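Local structure of capsular polysaccharide export system protein KpsC (Thermosulfurimonas dismutans, 6MGD) at residues 196-201 and 223-228; 157-162 and 242-247. The protein probably transfers Kdo in beta(2,7) linkage from a cytidine monophosphate-activated donor, helping to build the conserved glycolipid anchor of Gram-negative bacterial capsules. One frame throughout, in Å; residues are numbered along the deposited sequence.

Interaction 1: residues 196-201 and 223-228; sequences YKPHPD and ICVNSS
Tyr196 and Ile223 lie beside each other with their chains running the same way, CA to CA 4.7 Å, where strand 193-197 meets the short edge strand 222-223. The register carries on for one more residue, Lys197 against Cys224, before the two chains part. Between them passes a single weak hydrogen bond, from Cys224 N to Tyr196 O at 2.9 Å, well bent at 126°. Two CA-H...O contacts flank it: Ile223 CA to the same Tyr196 O, and Lys197 CA to Cys224 O at 3.6 Å.

The side chains add a small apolar patch. Ile223 has CG2 anti to its backbone N, and this methyl reaches CD of Pro198 at 3.9 Å, the two side chains crossing at about a right angle; the same methyl meets Tyr196 CD2 obliquely at 4.3 Å. Pro198 CD also rests 3.4 Å from Cys224 O, while Pro198 CG meets Val225 CG1. Lys197 passes Cys224 O with its CG, then bends at chi2 (-139°) and chi4, and its NZ makes a weak hydrogen bond to Ser229 just beyond 223-228.

This is the edge of the parallel sheet in a GT-B-type domain. Proline has no N-H to offer Cys224 O, so that rung of the parallel ladder is missing at Pro198, consistent with the chains parting here, and contact passes from backbone bonding to carbon packing.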
# COMPACT_ATOMS: atom_id res chain seq x y z
N TYR A 196 16.71 -12.61 4.40
CA TYR A 196 15.59 -11.99 5.08
C TYR A 196 15.97 -10.57 5.50
O TYR A 196 16.91 -10.38 6.28
CB TYR A 196 15.16 -12.81 6.30
CG TYR A 196 14.06 -12.16 7.12
CD1 TYR A 196 12.79 -12.00 6.59
CD2 TYR A 196 14.30 -11.73 8.42
CE1 TYR A 196 11.78 -11.42 7.34
CE2 TYR A 196 13.29 -11.15 9.17
CZ TYR A 196 12.03 -11.00 8.62
OH TYR A 196 11.03 -10.42 9.36
N LYS A 197 15.24 -9.59 4.97
CA LYS A 197 15.42 -8.20 5.36
C LYS A 197 14.35 -7.85 6.38
O LYS A 197 13.20 -7.59 5.99
CB LYS A 197 15.34 -7.28 4.14
CG LYS A 197 15.55 -5.82 4.47
CD LYS A 197 14.58 -4.94 3.71
CE LYS A 197 14.89 -3.47 3.94
NZ LYS A 197 16.30 -3.15 3.58
N PRO A 198 14.67 -7.82 7.67
CA PRO A 198 13.64 -7.52 8.66
C PRO A 198 13.20 -6.07 8.57
O PRO A 198 13.95 -5.19 8.15
CB PRO A 198 14.35 -7.80 10.00
CG PRO A 198 15.79 -7.56 9.70
CD PRO A 198 16.00 -8.02 8.28
N HIS A 199 11.95 -5.83 8.96
CA HIS A 199 11.41 -4.48 8.93
C HIS A 199 12.19 -3.60 9.91
O HIS A 199 12.56 -4.06 11.00
CB HIS A 199 9.93 -4.48 9.28
CG HIS A 199 9.24 -3.18 9.03
ND1 HIS A 199 9.21 -2.16 9.96
CD2 HIS A 199 8.57 -2.72 7.95
CE1 HIS A 199 8.55 -1.13 9.46
NE2 HIS A 199 8.15 -1.44 8.24
N PRO A 200 12.47 -2.35 9.56
CA PRO A 200 13.27 -1.50 10.46
C PRO A 200 12.60 -1.24 11.80
O PRO A 200 13.28 -1.26 12.84
CB PRO A 200 13.45 -0.20 9.65
CG PRO A 200 12.34 -0.22 8.65
CD PRO A 200 12.15 -1.66 8.30
N ASP A 201 11.29 -1.01 11.81
CA ASP A 201 10.59 -0.59 13.02
C ASP A 201 10.41 -1.73 14.03
O ASP A 201 9.56 -1.63 14.92
CB ASP A 201 9.23 0.01 12.67
CG ASP A 201 9.32 1.48 12.30
OD1 ASP A 201 10.40 2.07 12.46
OD2 ASP A 201 8.29 2.04 11.86
N ILE A 223 20.55 -12.80 7.11
CA ILE A 223 19.59 -11.80 7.57
C ILE A 223 20.20 -10.44 7.27
O ILE A 223 21.09 -9.98 7.99
CB ILE A 223 19.25 -11.96 9.05
CG1 ILE A 223 18.57 -13.31 9.29
CG2 ILE A 223 18.36 -10.82 9.54
CD1 ILE A 223 18.15 -13.57 10.73
N CYS A 224 19.73 -9.79 6.20
CA CYS A 224 20.26 -8.49 5.79
C CYS A 224 19.66 -7.41 6.69
O CYS A 224 18.59 -6.88 6.39
CB CYS A 224 19.96 -8.21 4.33
SG CYS A 224 21.00 -6.93 3.57
N VAL A 225 20.36 -7.08 7.77
CA VAL A 225 19.83 -6.15 8.76
C VAL A 225 19.91 -4.70 8.31
O VAL A 225 19.16 -3.86 8.83
CB VAL A 225 20.55 -6.34 10.10
CG1 VAL A 225 19.85 -7.42 10.92
CG2 VAL A 225 22.00 -6.74 9.87
N ASN A 226 20.77 -4.36 7.35
CA ASN A 226 20.71 -3.02 6.80
C ASN A 226 21.19 -2.97 5.36
O ASN A 226 20.86 -3.84 4.54
CB ASN A 226 21.52 -2.02 7.64
CG ASN A 226 20.95 -0.60 7.58
OD1 ASN A 226 20.62 -0.09 6.50
ND2 ASN A 226 20.84 0.04 8.74
N SER A 227 22.02 -1.96 5.07
CA SER A 227 22.32 -1.47 3.73
C SER A 227 21.08 -1.37 2.84
O SER A 227 20.53 -2.39 2.42
CB SER A 227 23.39 -2.33 3.05
OG SER A 227 24.18 -1.53 2.18
N SER A 228 20.63 -0.14 2.60
CA SER A 228 19.91 0.24 1.38
C SER A 228 18.82 -0.74 0.92
O SER A 228 19.12 -1.71 0.23
CB SER A 228 20.93 0.40 0.25
OG SER A 228 20.37 1.05 -0.87

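Interaction 2: residues 157-162 and 242-247; sequences VVPGQV and LTSLFG
Gln161 and Thr243 carry the polar half of this contact through a two-point grip. The Gln161 carbonyl OE1 accepts from Thr243 N at 2.8 Å, the donor lying in the carbonyl plane with a C=O...N angle of 146°. On the other branch of the amide, Gln161 NE2 donates to Thr243 OG1 at 3.1 Å, with the hydroxyl oxygen almost exactly in the amide plane. Ser244 CB makes a van der Waals contact beside Gln161 OE1 at 3.5 Å. Having CG anti to the carbonyl carbon (chi1 -61°) and an extended chain beyond it, Gln161 reaches straight across to 242-247. Thr243 OG1 is also hydrogen-bonded to Ser167 OG, which ties in helix 166-169.

The apolar half is Pro159 against Phe246. Pro159 CB sits over one face of the Phe246 ring, 4.2 Å from the centroid, a CH-pi contact, while Pro159 CG comes to 3.5 Å from Phe246 CD1.

Within 242-247, Ser244 OG accepts from Phe246 N at 3.2 Å, a capping bond in the turn that leads into helix 246-253.

Replacing Gln161 with a leucine would probably leave Thr243 N without its acceptor here and the Thr243 hydroxyl without its amide donor.

The loop between strand 238-241 and helix 246-253 is thus joined at two points, to Pro159 at the end of strand 155-159 and to Gln161 just after it: the amide holds the Thr243 N-H and hydroxyl, and Pro159 lies over one face of Phe246.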
# COMPACT_ATOMS: atom_id res chain seq x y z
N VAL A 157 14.70 -12.64 -2.00
CA VAL A 157 14.67 -11.64 -0.94
C VAL A 157 13.28 -11.62 -0.32
O VAL A 157 12.27 -11.71 -1.03
CB VAL A 157 15.06 -10.23 -1.44
CG1 VAL A 157 14.06 -9.72 -2.47
CG2 VAL A 157 15.20 -9.25 -0.29
N VAL A 158 13.23 -11.53 1.00
CA VAL A 158 11.97 -11.50 1.75
C VAL A 158 11.98 -10.30 2.69
O VAL A 158 12.75 -10.29 3.66
CB VAL A 158 11.74 -12.81 2.52
CG1 VAL A 158 10.53 -12.68 3.44
CG2 VAL A 158 11.57 -13.98 1.56
N PRO A 159 11.17 -9.27 2.44
CA PRO A 159 11.10 -8.12 3.35
C PRO A 159 10.15 -8.42 4.50
O PRO A 159 8.98 -8.73 4.29
CB PRO A 159 10.57 -6.99 2.46
CG PRO A 159 9.75 -7.70 1.43
CD PRO A 159 10.39 -9.05 1.21
N GLY A 160 10.67 -8.35 5.73
CA GLY A 160 9.83 -8.54 6.89
C GLY A 160 8.89 -7.36 7.09
O GLY A 160 9.16 -6.23 6.69
N GLN A 161 7.76 -7.64 7.74
CA GLN A 161 6.76 -6.63 8.05
C GLN A 161 6.54 -6.58 9.56
O GLN A 161 6.92 -7.49 10.30
CB GLN A 161 5.43 -6.92 7.35
CG GLN A 161 5.49 -6.95 5.83
CD GLN A 161 4.13 -7.22 5.21
OE1 GLN A 161 4.02 -7.98 4.24
NE2 GLN A 161 3.09 -6.62 5.77
N VAL A 162 5.92 -5.49 10.00
CA VAL A 162 5.41 -5.42 11.36
C VAL A 162 4.14 -6.26 11.42
O VAL A 162 3.17 -5.98 10.70
CB VAL A 162 5.14 -3.96 11.78
CG1 VAL A 162 5.07 -3.85 13.30
CG2 VAL A 162 6.21 -3.05 11.21
N LEU A 242 4.65 -11.01 1.73
CA LEU A 242 3.32 -11.33 2.22
C LEU A 242 2.33 -10.31 1.68
O LEU A 242 1.64 -10.56 0.69
CB LEU A 242 3.30 -11.39 3.75
CG LEU A 242 2.08 -12.02 4.44
CD1 LEU A 242 1.85 -13.44 3.93
CD2 LEU A 242 2.25 -12.02 5.95
N THR A 243 2.25 -9.13 2.33
CA THR A 243 1.43 -8.03 1.83
C THR A 243 2.23 -6.73 1.74
O THR A 243 1.63 -5.65 1.74
CB THR A 243 0.20 -7.81 2.70
OG1 THR A 243 0.60 -7.38 4.01
CG2 THR A 243 -0.63 -9.08 2.81
N SER A 244 3.55 -6.80 1.67
CA SER A 244 4.37 -5.61 1.78
C SER A 244 4.26 -4.73 0.54
O SER A 244 4.24 -5.23 -0.60
CB SER A 244 5.84 -5.99 2.01
OG SER A 244 6.62 -4.84 2.29
N LEU A 245 4.17 -3.42 0.76
CA LEU A 245 4.29 -2.46 -0.33
C LEU A 245 5.62 -2.59 -1.06
O LEU A 245 5.73 -2.20 -2.22
CB LEU A 245 4.11 -1.04 0.21
CG LEU A 245 4.08 0.13 -0.77
CD1 LEU A 245 2.90 -0.00 -1.72
CD2 LEU A 245 4.01 1.45 -0.01
N PHE A 246 6.63 -3.14 -0.37
CA PHE A 246 7.91 -3.45 -0.99
C PHE A 246 7.74 -4.22 -2.30
O PHE A 246 8.50 -4.01 -3.25
CB PHE A 246 8.75 -4.26 0.01
CG PHE A 246 10.22 -4.27 -0.28
CD1 PHE A 246 10.79 -5.32 -0.97
CD2 PHE A 246 11.03 -3.24 0.18
CE1 PHE A 246 12.15 -5.34 -1.23
CE2 PHE A 246 12.39 -3.26 -0.07
CZ PHE A 246 12.95 -4.31 -0.78
N GLY A 247 6.74 -5.10 -2.36
CA GLY A 247 6.52 -5.88 -3.57
C GLY A 247 5.99 -5.06 -4.73
O GLY A 247 6.25 -5.39 -5.89

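How the interactions relate
Interactions 1 and 2 meet through neighbouring strands of one parallel sheet, 193-197 and 155-159, their centres about 11 Å apart. Lys197 bridges them: its N lies 2.9 Å from Val158 O and its O 2.7 Å from Gly160 N, both probable hydrogen bonds. The Tyr196 hydroxyl packs on Gly160 CA, and His199 CB lies 3.2 Å from Gly160 O. Interaction 1 lies toward the outer strand 222-223 and is partly buried, whereas interaction 2 is buried deeper in the domain. Both involve chain leaving the ends of parallel strands, the region where GT-B enzymes generally form their nucleotide-sugar cleft, and probably this one too.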